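Local coordinates for protein GTP-sensing transcriptional pleiotropic repressor CodY (Clostridioides difficile, PDB 5N0L) that senses nutrients, binding isoleucine in its GAF domain, and probably represses transcription of many genes, probably in response to GTP as well, at residues 5-8 with 9-13. Residues are numbered along the deposited sequence; the frame is centred on the assembly and turned at random.
Sequences ASEV and LQKTR
Ala5 lays its CB against Leu9 CD2, 3.8 Å away, at the capped N-terminus of the helix 7-22. This is the first turn of the N-terminal helix of the chain, and the centre of the contact lies about 34 Å from the centre of the chain. Ser6 is the N-cap. Its OG accepts from Leu9 N at 3.3 Å, with an N-H...O angle of 158°. A chi1 of 70° sets OG between its own backbone N and carbonyl carbon, which turns it onto Leu9 N, the amide it caps. Gln10 ties down the residue before the cap. Its NE2 gives a 2.8 Å bond to Ala5 O. The oxygen lies nearly in the Gln10 amide plane, but NE2 stands above the carbonyl plane of Ala5, 36° out of it. Backbone bonds from Gln10 N to Ser6 O and from Lys11 N to Glu7 O then carry the turn forward.

On another side, Glu7 and Lys11 run past each other at a slant. Glu7 CG meets Lys11 CE at 3.8 Å. The charged ends, Glu7 OE1 and Lys11 NZ, remain 4.1 Å apart, too far for a salt bridge. Lys11 NZ is hydrogen-bonded to Val39 O of a third subunit. Arg13 reaches back along the helix, and Leu9 CD2 sits over one face of its guanidinium, offset toward the rim. Its NH2 forms a salt bridge with Glu148 of a second subunit, while Ser6 N is hydrogen-bonded to Asp141 of that subunit. This end of the helix is therefore held within the assembly. Val8 O takes two bonds from Thr12, each 2.9 Å: Thr12 N and Thr12 OG1 approach it from opposite faces of the carbonyl plane.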
loop_
_atom_site.group_PDB
_atom_site.type_symbol
_atom_site.label_atom_id
_atom_site.label_comp_id
_atom_site.label_asym_id
_atom_site.label_seq_id
_atom_site.Cartn_x
_atom_site.Cartn_y
_atom_site.Cartn_z
ATOM N N ALA A 5 -23.928 -29.996 5.437
ATOM C CA ALA A 5 -24.200 -28.584 5.606
ATOM C C ALA A 5 -25.355 -28.103 4.735
ATOM O O ALA A 5 -25.615 -28.661 3.650
ATOM C CB ALA A 5 -22.972 -27.772 5.305
ATOM N N SER A 6 -26.062 -27.092 5.253
ATOM C CA SER A 6 -27.169 -26.471 4.572
ATOM C C SER A 6 -26.612 -25.881 3.220
ATOM O O SER A 6 -25.379 -25.623 3.112
ATOM C CB SER A 6 -27.774 -25.353 5.418
ATOM O OG SER A 6 -26.909 -24.197 5.522
ATOM N N GLU A 7 -27.508 -25.691 2.296
ATOM C CA GLU A 7 -27.178 -25.081 0.998
ATOM C C GLU A 7 -26.539 -23.739 1.144
ATOM O O GLU A 7 -25.447 -23.483 0.421
ATOM C CB GLU A 7 -28.389 -25.033 0.012
ATOM C CG GLU A 7 -27.887 -24.757 -1.427
ATOM C CD GLU A 7 -28.738 -25.328 -2.604
ATOM O OE1 GLU A 7 -29.892 -24.673 -2.884
ATOM O OE2 GLU A 7 -28.214 -26.284 -3.389
ATOM N N VAL A 8 -27.131 -22.869 1.977
ATOM C CA VAL A 8 -26.510 -21.504 2.173
ATOM C C VAL A 8 -25.072 -21.603 2.722
ATOM O O VAL A 8 -24.167 -20.855 2.293
ATOM C CB VAL A 8 -27.334 -20.503 2.995
ATOM C CG1 VAL A 8 -27.511 -20.999 4.464
ATOM C CG2 VAL A 8 -26.743 -19.098 3.004
ATOM N N LEU A 9 -24.838 -22.531 3.648
ATOM C CA LEU A 9 -23.508 -22.716 4.149
ATOM C C LEU A 9 -22.546 -23.241 3.041
ATOM O O LEU A 9 -21.367 -22.788 3.009
ATOM C CB LEU A 9 -23.460 -23.577 5.396
ATOM C CG LEU A 9 -22.126 -23.790 6.087
ATOM C CD1 LEU A 9 -21.408 -22.476 6.424
ATOM C CD2 LEU A 9 -22.345 -24.615 7.394
ATOM N N GLN A 10 -23.009 -24.161 2.213
ATOM C CA GLN A 10 -22.113 -24.762 1.168
ATOM C C GLN A 10 -21.767 -23.692 0.155
ATOM O O GLN A 10 -20.610 -23.684 -0.362
ATOM C CB GLN A 10 -22.724 -25.899 0.430
ATOM C CG GLN A 10 -22.891 -27.170 1.307
ATOM C CD GLN A 10 -23.506 -28.348 0.526
ATOM O OE1 GLN A 10 -23.138 -28.602 -0.654
ATOM N NE2 GLN A 10 -24.430 -29.079 1.150
ATOM N N LYS A 11 -22.735 -22.864 -0.160
ATOM C CA LYS A 11 -22.501 -21.731 -1.173
ATOM C C LYS A 11 -21.607 -20.667 -0.588
ATOM O O LYS A 11 -20.666 -20.244 -1.263
ATOM C CB LYS A 11 -23.774 -21.153 -1.639
ATOM C CG LYS A 11 -24.546 -22.062 -2.542
ATOM C CD LYS A 11 -25.872 -21.451 -2.862
ATOM C CE LYS A 11 -26.651 -22.225 -3.962
ATOM N NZ LYS A 11 -27.839 -21.456 -4.335
ATOM N N THR A 12 -21.802 -20.272 0.662
ATOM C CA THR A 12 -20.907 -19.397 1.388
ATOM C C THR A 12 -19.504 -19.962 1.385
ATOM O O THR A 12 -18.493 -19.216 1.266
ATOM C CB THR A 12 -21.462 -19.199 2.824
ATOM O OG1 THR A 12 -22.661 -18.422 2.724
ATOM C CG2 THR A 12 -20.503 -18.487 3.630
ATOM N N ARG A 13 -19.375 -21.274 1.584
ATOM C CA ARG A 13 -18.043 -21.892 1.668
ATOM C C ARG A 13 -17.333 -21.786 0.270
ATOM O O ARG A 13 -16.099 -21.591 0.212
ATOM C CB ARG A 13 -18.128 -23.299 2.182
ATOM C CG ARG A 13 -18.098 -23.226 3.707
ATOM C CD ARG A 13 -18.620 -24.559 4.354
ATOM N NE ARG A 13 -18.421 -24.449 5.769
ATOM C CZ ARG A 13 -18.813 -25.414 6.642
ATOM N NH1 ARG A 13 -19.366 -26.538 6.194
ATOM N NH2 ARG A 13 -18.594 -25.255 7.954
#